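Local coordinates for putative 2,5-diketo-D-gluconic acid reductase B (Sinorhizobium meliloti, PDB 3UP8), which probably reduces methylglyoxal to hydroxyacetone with NADPH, as a putative 2,5-diketo-D-gluconic acid reductase of the aldo/keto reductase family, at residues N161-A169 / K191-M201; V181-Q189 / V276-V287. One frame throughout, in Å; residues are numbered along the deposited sequence.

Contact 1: residues N161-A169 / K191-M201; sequences NTTQMEEAA and KVLQTARRLGM
Met165, a selenomethionine, fills a hole in the facing helix made by Val192, Thr195, Ala196 and Leu199, a knobs-into-holes fit between helices whose axes run nearly parallel (15° apart, 9.9 Å at closest approach). Its chain leaves with CG anti to the carbonyl carbon and bends only at the last torsion (chi3 67°), which brings the terminal methyl over the backbone of the other helix: Met165 CE lies 3.4 Å from Ala196 N and also meets the selenium of Met201. The Met165 and Val192 side chains cross at about a right angle, with Met165 SE 4.0 Å from Val192 CG1, while Leu199 sets CD1 alongside the Met165 backbone and CB.

One turn earlier, Thr162 and Thr195 cross almost perpendicularly. The methyl CG2 of Thr162 faces Thr195 OG1 at 3.2 Å, whereas the hydroxyl of Thr162 bonds to Asp297 near the chain's end; Thr195 OG1 makes a weak bond back to Lys191 O. At the outer margin the extended Glu166 meets Arg198, Glu166 OE2 lying 3.1 Å from Arg198 NH2 in a salt bridge. The acid approaches the guanidinium edge near its plane, but the two flat groups are turned 68° apart, and only OE2 comes close to NH2, with no two-pronged pairing.

Asn161, the N-cap, and Gln164 form a capping box at the start of helix 162-171, and Gly200 ends helix 190-199 in a Schellman motif. In the (beta/alpha)8 barrel these are successive outer helices: Met165 and Met201 reach inward to strand 176-182, Val192 packs on strand 202-206, and Ala168 touches helix 136-148.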
loop_
_atom_site.group_PDB
_atom_site.type_symbol
_atom_site.label_atom_id
_atom_site.label_comp_id
_atom_site.label_asym_id
_atom_site.label_seq_id
_atom_site.Cartn_x
_atom_site.Cartn_y
_atom_site.Cartn_z
ATOM N N ASN A 161 0.508 3.539 -14.532
ATOM C CA ASN A 161 -0.741 3.982 -15.138
ATOM C C ASN A 161 -1.463 2.772 -15.743
ATOM O O ASN A 161 -0.923 1.651 -15.698
ATOM C CB ASN A 161 -0.482 5.116 -16.147
ATOM C CG ASN A 161 0.307 4.664 -17.367
ATOM O OD1 ASN A 161 0.400 3.475 -17.659
ATOM N ND2 ASN A 161 0.873 5.629 -18.094
ATOM N N THR A 162 -2.669 2.972 -16.294
ATOM C CA THR A 162 -3.473 1.843 -16.782
ATOM C C THR A 162 -2.792 1.092 -17.928
ATOM O O THR A 162 -2.872 -0.132 -18.018
ATOM C CB THR A 162 -4.941 2.247 -17.181
ATOM O OG1 THR A 162 -4.894 3.265 -18.172
ATOM C CG2 THR A 162 -5.694 2.812 -15.988
ATOM N N THR A 163 -2.103 1.837 -18.787
ATOM C CA THR A 163 -1.392 1.253 -19.909
ATOM C C THR A 163 -0.315 0.298 -19.385
ATOM O O THR A 163 -0.161 -0.814 -19.887
ATOM C CB THR A 163 -0.757 2.351 -20.795
ATOM O OG1 THR A 163 -1.796 3.235 -21.234
ATOM C CG2 THR A 163 -0.101 1.726 -22.018
ATOM N N GLN A 164 0.394 0.730 -18.343
ATOM C CA GLN A 164 1.476 -0.070 -17.769
ATOM C C GLN A 164 0.963 -1.248 -16.944
ATOM O O GLN A 164 1.635 -2.282 -16.838
ATOM C CB GLN A 164 2.395 0.826 -16.949
ATOM C CG GLN A 164 3.050 1.924 -17.796
ATOM C CD GLN A 164 3.620 3.053 -16.967
ATOM O OE1 GLN A 164 3.153 3.349 -15.857
ATOM N NE2 GLN A 164 4.641 3.698 -17.497
HETATM N N MSE A 165 -0.216 -1.078 -16.351
HETATM C CA MSE A 165 -0.866 -2.142 -15.613
HETATM C C MSE A 165 -1.191 -3.270 -16.584
HETATM O O MSE A 165 -0.901 -4.437 -16.311
HETATM C CB MSE A 165 -2.151 -1.639 -14.937
HETATM C CG MSE A 165 -1.899 -0.661 -13.773
HETATM SE SE MSE A 165 -3.552 0.273 -13.259
HETATM C CE MSE A 165 -4.498 -1.240 -12.563
ATOM N N GLU A 166 -1.773 -2.905 -17.730
ATOM C CA GLU A 166 -2.140 -3.886 -18.749
ATOM C C GLU A 166 -0.885 -4.579 -19.254
ATOM O O GLU A 166 -0.878 -5.802 -19.405
ATOM C CB GLU A 166 -2.935 -3.229 -19.889
ATOM C CG GLU A 166 -4.377 -2.874 -19.481
ATOM C CD GLU A 166 -5.027 -1.775 -20.339
ATOM O OE1 GLU A 166 -4.543 -1.485 -21.468
ATOM O OE2 GLU A 166 -6.039 -1.193 -19.871
ATOM N N GLU A 167 0.176 -3.800 -19.483
ATOM C CA GLU A 167 1.449 -4.351 -19.951
ATOM C C GLU A 167 2.052 -5.308 -18.917
ATOM O O GLU A 167 2.463 -6.404 -19.262
ATOM C CB GLU A 167 2.459 -3.246 -20.329
ATOM C CG GLU A 167 3.855 -3.790 -20.685
ATOM C CD GLU A 167 4.880 -2.718 -21.041
ATOM O OE1 GLU A 167 4.932 -1.659 -20.374
ATOM O OE2 GLU A 167 5.663 -2.953 -21.985
ATOM N N ALA A 168 2.085 -4.893 -17.652
ATOM C CA ALA A 168 2.598 -5.775 -16.588
ATOM C C ALA A 168 1.840 -7.100 -16.480
ATOM O O ALA A 168 2.454 -8.164 -16.425
ATOM C CB ALA A 168 2.650 -5.038 -15.241
ATOM N N ALA A 169 0.510 -7.043 -16.485
ATOM C CA ALA A 169 -0.319 -8.250 -16.447
ATOM C C ALA A 169 -0.048 -9.168 -17.647
ATOM O O ALA A 169 0.027 -10.393 -17.503
ATOM C CB ALA A 169 -1.824 -7.868 -16.373
ATOM N N LYS A 191 -10.154 5.619 -13.443
ATOM C CA LYS A 191 -9.609 4.785 -14.524
ATOM C C LYS A 191 -8.714 3.663 -13.969
ATOM O O LYS A 191 -8.852 2.509 -14.355
ATOM C CB LYS A 191 -8.824 5.618 -15.547
ATOM C CG LYS A 191 -9.665 6.519 -16.456
ATOM C CD LYS A 191 -8.759 7.126 -17.557
ATOM C CE LYS A 191 -9.423 8.324 -18.255
ATOM N NZ LYS A 191 -8.514 8.963 -19.264
ATOM N N VAL A 192 -7.824 4.009 -13.046
ATOM C CA VAL A 192 -6.966 3.008 -12.408
ATOM C C VAL A 192 -7.779 1.899 -11.719
ATOM O O VAL A 192 -7.489 0.709 -11.889
ATOM C CB VAL A 192 -5.942 3.681 -11.453
ATOM C CG1 VAL A 192 -5.288 2.662 -10.526
ATOM C CG2 VAL A 192 -4.871 4.437 -12.282
ATOM N N LEU A 193 -8.808 2.281 -10.959
ATOM C CA LEU A 193 -9.665 1.295 -10.289
ATOM C C LEU A 193 -10.364 0.369 -11.267
ATOM O O LEU A 193 -10.466 -0.843 -11.030
ATOM C CB LEU A 193 -10.729 1.986 -9.433
ATOM C CG LEU A 193 -10.466 2.179 -7.950
ATOM C CD1 LEU A 193 -11.555 3.104 -7.380
ATOM C CD2 LEU A 193 -10.417 0.836 -7.212
ATOM N N GLN A 194 -10.867 0.945 -12.355
ATOM C CA GLN A 194 -11.606 0.177 -13.350
ATOM C C GLN A 194 -10.684 -0.831 -14.030
ATOM O O GLN A 194 -11.067 -1.978 -14.238
ATOM C CB GLN A 194 -12.303 1.104 -14.365
ATOM C CG GLN A 194 -13.356 2.026 -13.677
ATOM C CD GLN A 194 -14.169 2.905 -14.635
ATOM O OE1 GLN A 194 -13.647 3.423 -15.628
ATOM N NE2 GLN A 194 -15.449 3.103 -14.314
ATOM N N THR A 195 -9.468 -0.404 -14.352
ATOM C CA THR A 195 -8.473 -1.310 -14.940
ATOM C C THR A 195 -8.076 -2.386 -13.933
ATOM O O THR A 195 -8.012 -3.558 -14.277
ATOM C CB THR A 195 -7.242 -0.540 -15.455
ATOM O OG1 THR A 195 -7.646 0.340 -16.502
ATOM C CG2 THR A 195 -6.169 -1.474 -15.994
ATOM N N ALA A 196 -7.831 -1.991 -12.684
ATOM C CA ALA A 196 -7.502 -2.972 -11.639
ATOM C C ALA A 196 -8.533 -4.089 -11.577
ATOM O O ALA A 196 -8.187 -5.268 -11.624
ATOM C CB ALA A 196 -7.362 -2.292 -10.282
ATOM N N ARG A 197 -9.803 -3.713 -11.477
ATOM C CA ARG A 197 -10.897 -4.672 -11.373
ATOM C C ARG A 197 -11.033 -5.596 -12.598
ATOM O O ARG A 197 -11.282 -6.795 -12.451
ATOM C CB ARG A 197 -12.211 -3.942 -11.065
ATOM C CG ARG A 197 -12.278 -3.441 -9.622
ATOM C CD ARG A 197 -13.399 -2.440 -9.420
ATOM N NE ARG A 197 -13.437 -1.930 -8.046
ATOM C CZ ARG A 197 -13.878 -0.716 -7.723
ATOM N NH1 ARG A 197 -14.302 0.101 -8.677
ATOM N NH2 ARG A 197 -13.882 -0.308 -6.457
ATOM N N ARG A 198 -10.844 -5.048 -13.793
ATOM C CA ARG A 198 -10.803 -5.873 -15.007
ATOM C C ARG A 198 -9.647 -6.883 -14.982
ATOM O O ARG A 198 -9.819 -8.043 -15.371
ATOM C CB ARG A 198 -10.723 -5.000 -16.256
ATOM C CG ARG A 198 -10.834 -5.788 -17.571
ATOM C CD ARG A 198 -10.788 -4.902 -18.819
ATOM N NE ARG A 198 -9.523 -4.173 -18.959
ATOM C CZ ARG A 198 -8.388 -4.703 -19.415
ATOM N NH1 ARG A 198 -8.327 -5.987 -19.779
ATOM N NH2 ARG A 198 -7.305 -3.948 -19.501
ATOM N N LEU A 199 -8.485 -6.453 -14.495
ATOM C CA LEU A 199 -7.305 -7.317 -14.477
ATOM C C LEU A 199 -7.235 -8.206 -13.230
ATOM O O LEU A 199 -6.400 -9.102 -13.141
ATOM C CB LEU A 199 -6.020 -6.491 -14.649
ATOM C CG LEU A 199 -5.888 -5.693 -15.951
ATOM C CD1 LEU A 199 -4.732 -4.705 -15.874
ATOM C CD2 LEU A 199 -5.715 -6.613 -17.175
ATOM N N GLY A 200 -8.134 -7.968 -12.278
ATOM C CA GLY A 200 -8.190 -8.782 -11.069
ATOM C C GLY A 200 -7.203 -8.371 -9.998
ATOM O O GLY A 200 -7.036 -9.077 -9.004
HETATM N N MSE A 201 -6.529 -7.240 -10.179
HETATM C CA MSE A 201 -5.638 -6.770 -9.130
HETATM C C MSE A 201 -6.362 -5.805 -8.193
HETATM O O MSE A 201 -7.415 -5.289 -8.535
HETATM C CB MSE A 201 -4.370 -6.158 -9.707
HETATM C CG MSE A 201 -4.548 -4.870 -10.461
HETATM SE SE MSE A 201 -2.863 -4.343 -11.348
HETATM C CE MSE A 201 -2.828 -5.646 -12.762
#

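Contact 2: residues V181-Q189 / V276-V287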
loop_
_atom_site.group_PDB
_atom_site.type_symbol
_atom_site.label_atom_id
_atom_site.label_comp_id
_atom_site.label_asym_id
_atom_site.label_seq_id
_atom_site.Cartn_x
_atom_site.Cartn_y
_atom_site.Cartn_z
ATOM N N VAL A 181 -0.650 2.940 -5.343
ATOM C CA VAL A 181 -0.709 4.300 -5.865
ATOM C C VAL A 181 -1.200 5.277 -4.794
ATOM O O VAL A 181 -1.828 4.877 -3.810
ATOM C CB VAL A 181 -1.670 4.407 -7.072
ATOM C CG1 VAL A 181 -1.173 3.546 -8.257
ATOM C CG2 VAL A 181 -3.111 4.035 -6.680
ATOM N N GLU A 182 -0.881 6.556 -4.995
ATOM C CA GLU A 182 -1.436 7.643 -4.179
ATOM C C GLU A 182 -2.946 7.651 -4.364
ATOM O O GLU A 182 -3.424 7.661 -5.483
ATOM C CB GLU A 182 -0.873 8.979 -4.655
ATOM C CG GLU A 182 -1.363 10.157 -3.861
ATOM C CD GLU A 182 -0.750 11.461 -4.310
ATOM O OE1 GLU A 182 0.321 11.441 -4.945
ATOM O OE2 GLU A 182 -1.352 12.510 -4.015
ATOM N N TYR A 183 -3.695 7.619 -3.267
ATOM C CA TYR A 183 -5.155 7.638 -3.367
ATOM C C TYR A 183 -5.735 8.219 -2.078
ATOM O O TYR A 183 -5.463 7.731 -0.981
ATOM C CB TYR A 183 -5.698 6.231 -3.646
ATOM C CG TYR A 183 -7.159 6.169 -4.061
ATOM C CD1 TYR A 183 -7.788 7.248 -4.685
ATOM C CD2 TYR A 183 -7.910 5.009 -3.831
ATOM C CE1 TYR A 183 -9.145 7.177 -5.066
ATOM C CE2 TYR A 183 -9.255 4.922 -4.213
ATOM C CZ TYR A 183 -9.856 6.002 -4.828
ATOM O OH TYR A 183 -11.185 5.885 -5.180
ATOM N N HIS A 184 -6.504 9.291 -2.245
ATOM C CA HIS A 184 -7.122 10.033 -1.148
ATOM C C HIS A 184 -8.265 10.822 -1.792
ATOM O O HIS A 184 -8.385 10.836 -3.018
ATOM C CB HIS A 184 -6.106 10.965 -0.480
ATOM C CG HIS A 184 -5.310 11.787 -1.448
ATOM N ND1 HIS A 184 -5.838 12.868 -2.128
ATOM C CD2 HIS A 184 -4.016 11.693 -1.842
ATOM C CE1 HIS A 184 -4.911 13.385 -2.915
ATOM N NE2 HIS A 184 -3.794 12.694 -2.758
ATOM N N PRO A 185 -9.117 11.471 -0.980
ATOM C CA PRO A 185 -10.302 12.117 -1.575
ATOM C C PRO A 185 -10.012 13.164 -2.673
ATOM O O PRO A 185 -10.863 13.390 -3.545
ATOM C CB PRO A 185 -10.972 12.767 -0.366
ATOM C CG PRO A 185 -10.577 11.869 0.793
ATOM C CD PRO A 185 -9.150 11.499 0.495
ATOM N N TYR A 186 -8.823 13.773 -2.652
ATOM C CA TYR A 186 -8.489 14.841 -3.616
ATOM C C TYR A 186 -7.908 14.363 -4.949
ATOM O O TYR A 186 -7.717 15.163 -5.876
ATOM C CB TYR A 186 -7.608 15.902 -2.939
ATOM C CG TYR A 186 -8.187 16.285 -1.601
ATOM C CD1 TYR A 186 -9.344 17.076 -1.512
ATOM C CD2 TYR A 186 -7.611 15.819 -0.422
ATOM C CE1 TYR A 186 -9.896 17.396 -0.260
ATOM C CE2 TYR A 186 -8.145 16.118 0.804
ATOM C CZ TYR A 186 -9.278 16.906 0.889
ATOM O OH TYR A 186 -9.759 17.182 2.135
ATOM N N LEU A 187 -7.635 13.060 -5.053
ATOM C CA LEU A 187 -7.106 12.506 -6.302
ATOM C C LEU A 187 -8.012 11.410 -6.837
ATOM O O LEU A 187 -8.103 10.336 -6.247
ATOM C CB LEU A 187 -5.677 11.982 -6.113
ATOM C CG LEU A 187 -5.008 11.364 -7.350
ATOM C CD1 LEU A 187 -4.918 12.384 -8.508
ATOM C CD2 LEU A 187 -3.619 10.861 -6.958
ATOM N N ASP A 188 -8.665 11.694 -7.963
ATOM C CA ASP A 188 -9.526 10.720 -8.643
ATOM C C ASP A 188 -8.713 9.529 -9.171
ATOM O O ASP A 188 -7.676 9.717 -9.819
ATOM C CB ASP A 188 -10.266 11.379 -9.810
ATOM C CG ASP A 188 -11.135 10.392 -10.583
ATOM O OD1 ASP A 188 -11.831 9.562 -9.957
ATOM O OD2 ASP A 188 -11.117 10.439 -11.826
ATOM N N GLN A 189 -9.185 8.318 -8.889
ATOM C CA GLN A 189 -8.540 7.110 -9.422
ATOM C C GLN A 189 -9.515 6.201 -10.161
ATOM O O GLN A 189 -9.335 4.977 -10.208
ATOM C CB GLN A 189 -7.786 6.341 -8.314
ATOM C CG GLN A 189 -6.547 7.069 -7.795
ATOM C CD GLN A 189 -5.357 7.027 -8.748
ATOM O OE1 GLN A 189 -5.498 6.777 -9.953
ATOM N NE2 GLN A 189 -4.168 7.265 -8.204
ATOM N N VAL A 276 -17.776 12.427 -0.623
ATOM C CA VAL A 276 -16.314 12.376 -0.485
ATOM C C VAL A 276 -15.670 12.280 -1.866
ATOM O O VAL A 276 -14.643 12.910 -2.116
ATOM C CB VAL A 276 -15.844 11.252 0.452
ATOM C CG1 VAL A 276 -14.328 11.152 0.450
ATOM C CG2 VAL A 276 -16.310 11.530 1.860
ATOM N N ARG A 277 -16.304 11.528 -2.762
ATOM C CA ARG A 277 -15.849 11.383 -4.145
ATOM C C ARG A 277 -15.788 12.729 -4.898
ATOM O O ARG A 277 -14.916 12.929 -5.765
ATOM C CB ARG A 277 -16.742 10.375 -4.881
ATOM C CG ARG A 277 -16.196 9.879 -6.222
ATOM C CD ARG A 277 -17.311 9.294 -7.094
ATOM N NE ARG A 277 -17.101 9.564 -8.528
ATOM C CZ ARG A 277 -17.405 10.711 -9.151
ATOM N NH1 ARG A 277 -17.934 11.737 -8.486
ATOM N NH2 ARG A 277 -17.167 10.842 -10.454
ATOM N N GLU A 278 -16.702 13.643 -4.554
ATOM C CA GLU A 278 -16.763 14.991 -5.155
ATOM C C GLU A 278 -15.570 15.897 -4.827
ATOM O O GLU A 278 -15.400 16.947 -5.452
ATOM C CB GLU A 278 -18.046 15.729 -4.737
ATOM C CG GLU A 278 -19.354 15.098 -5.195
ATOM C CD GLU A 278 -19.484 14.966 -6.714
ATOM O OE1 GLU A 278 -18.769 15.681 -7.465
ATOM O OE2 GLU A 278 -20.324 14.140 -7.150
ATOM N N LEU A 279 -14.773 15.509 -3.836
ATOM C CA LEU A 279 -13.614 16.295 -3.420
ATOM C C LEU A 279 -12.426 16.247 -4.388
ATOM O O LEU A 279 -11.473 16.995 -4.206
ATOM C CB LEU A 279 -13.165 15.899 -2.004
ATOM C CG LEU A 279 -14.143 16.185 -0.861
ATOM C CD1 LEU A 279 -13.608 15.622 0.456
ATOM C CD2 LEU A 279 -14.438 17.683 -0.750
ATOM N N ALA A 280 -12.484 15.388 -5.407
ATOM C CA ALA A 280 -11.367 15.223 -6.346
ATOM C C ALA A 280 -11.046 16.524 -7.098
ATOM O O ALA A 280 -11.953 17.237 -7.545
ATOM C CB ALA A 280 -11.632 14.083 -7.317
ATOM N N ARG A 281 -9.751 16.825 -7.202
ATOM C CA ARG A 281 -9.257 18.060 -7.813
ATOM C C ARG A 281 -8.242 17.709 -8.901
ATOM O O ARG A 281 -7.437 16.783 -8.719
ATOM C CB ARG A 281 -8.565 18.947 -6.766
ATOM C CG ARG A 281 -9.412 19.413 -5.571
ATOM C CD ARG A 281 -10.388 20.535 -5.945
ATOM N NE ARG A 281 -9.723 21.648 -6.635
ATOM C CZ ARG A 281 -10.262 22.340 -7.638
ATOM N NH1 ARG A 281 -11.483 22.048 -8.078
ATOM N NH2 ARG A 281 -9.577 23.322 -8.212
ATOM N N PRO A 282 -8.258 18.450 -10.029
ATOM C CA PRO A 282 -7.273 18.179 -11.087
ATOM C C PRO A 282 -5.824 18.373 -10.609
ATOM O O PRO A 282 -4.899 17.835 -11.209
ATOM C CB PRO A 282 -7.638 19.188 -12.186
ATOM C CG PRO A 282 -8.382 20.289 -11.466
ATOM C CD PRO A 282 -9.111 19.620 -10.338
ATOM N N ASN A 283 -5.630 19.104 -9.523
ATOM C CA ASN A 283 -4.287 19.281 -8.979
ATOM C C ASN A 283 -4.096 18.573 -7.637
ATOM O O ASN A 283 -3.303 19.011 -6.806
ATOM C CB ASN A 283 -3.937 20.771 -8.873
ATOM C CG ASN A 283 -4.740 21.486 -7.794
ATOM O OD1 ASN A 283 -5.927 21.199 -7.582
ATOM N ND2 ASN A 283 -4.085 22.417 -7.092
ATOM N N GLY A 284 -4.811 17.471 -7.436
ATOM C CA GLY A 284 -4.803 16.798 -6.147
ATOM C C GLY A 284 -3.600 15.895 -5.893
ATOM O O GLY A 284 -3.314 15.564 -4.750
ATOM N N ARG A 285 -2.893 15.505 -6.953
ATOM C CA ARG A 285 -1.731 14.610 -6.819
ATOM C C ARG A 285 -0.580 15.296 -6.106
ATOM O O ARG A 285 -0.207 16.431 -6.445
ATOM C CB ARG A 285 -1.259 14.115 -8.183
ATOM C CG ARG A 285 -0.169 13.053 -8.084
ATOM C CD ARG A 285 0.298 12.636 -9.458
ATOM N NE ARG A 285 -0.789 12.125 -10.289
ATOM C CZ ARG A 285 -1.308 10.900 -10.191
ATOM N NH1 ARG A 285 -0.837 10.037 -9.287
ATOM N NH2 ARG A 285 -2.301 10.536 -11.007
ATOM N N ILE A 286 -0.022 14.591 -5.122
ATOM C CA ILE A 286 1.073 15.088 -4.293
ATOM C C ILE A 286 2.433 14.585 -4.785
ATOM O O ILE A 286 3.387 15.356 -4.862
ATOM C CB ILE A 286 0.878 14.663 -2.814
ATOM C CG1 ILE A 286 -0.437 15.225 -2.260
ATOM C CG2 ILE A 286 2.085 15.092 -1.929
ATOM C CD1 ILE A 286 -0.890 14.538 -0.972
ATOM N N VAL A 287 2.516 13.295 -5.123
ATOM C CA VAL A 287 3.798 12.663 -5.464
ATOM C C VAL A 287 3.946 12.516 -6.983
ATOM O O VAL A 287 3.192 11.786 -7.616
ATOM C CB VAL A 287 3.938 11.270 -4.761
ATOM C CG1 VAL A 287 5.313 10.653 -5.021
ATOM C CG2 VAL A 287 3.703 11.401 -3.249
HETATM O O HOH W 1 1.231 10.014 -7.200
HETATM O O HOH W 2 -8.271 14.186 -9.438
HETATM O O HOH W 3 -3.820 8.186 -11.665
HETATM O O HOH W 4 -1.576 7.062 -9.323
#
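Glu182 OE2 is held by two donors, Ile286 N at 2.7 Å on its syn lone pair and His184 NE2 at 2.8 Å on its anti lone pair, at the C-terminal end of a strand of the aldo/keto reductase (beta/alpha)8 barrel. Glu182 OE2 lies close to the plane of the His184 ring, and the CE1 edge of that ring faces Gly284 O. The other oxygen, Glu182 OE1, accepts from Val287 N (2.9 Å, 167° at the hydrogen), weakly from Ile286 N, and from a water that also joins Arg285 NH1 and Val287 O. With CG anti to the backbone N (chi1 -179°) and the chain extended beyond it, the buried carboxylate reaches straight across to the loop. A leucine here would probably leave the amides of Ile286 and Val287 and the His184 N-H without their acceptor, allowing the loop to shift and the imidazole to turn.

Arg285 lays one guanidinium face against Leu187 CD2, 3.7 Å above the plane, while three waters meet its edge and two of them link it to Gln189; Trp296 adds a cation-pi contact. Further along, Pro185 and Val276 lie side by side, with Leu279 CD1 against the proline CB. Leu279 also runs alongside Tyr186, whose hydroxyl bonds to Asp217. Val287 carries the loop toward the predicted active site, its side chain about 8 Å from that of His128, a predicted substrate-binding residue, and about 4 Å from an acetate ion that probably came from the crystallisation liquor.

The close approach of Gly284 to the 184-187 turn leaves no room for a CB, which would clash with Tyr186 O. That oxygen receives Arg281 N from above its carbonyl plane and a nearly straight CA-H...O contact from Gly284, with Gly284 CA 3.4 Å from Tyr186 O.

Both contacts involve the chain around strand 176-182: contact 1 joins the helices before and after it, contact 2 the end of the strand and its following loop to the end of helix 270-277 and the loop after it. Each is partly buried, with a closed inner side and a more open margin. Contact 1 is mainly apolar packing between helices, with its salt bridge at the outer edge and no hydrogen bond across it. Contact 2 instead meets through loops and buries a carboxylate that accepts hydrogen bonds from backbone amides and a histidine, with waters filling out the polar network; it also lies nearer the predicted active site. Their centres are 18 Å apart, yet they touch where Leu193 CD1 packs 3.6 Å from Tyr183 OH.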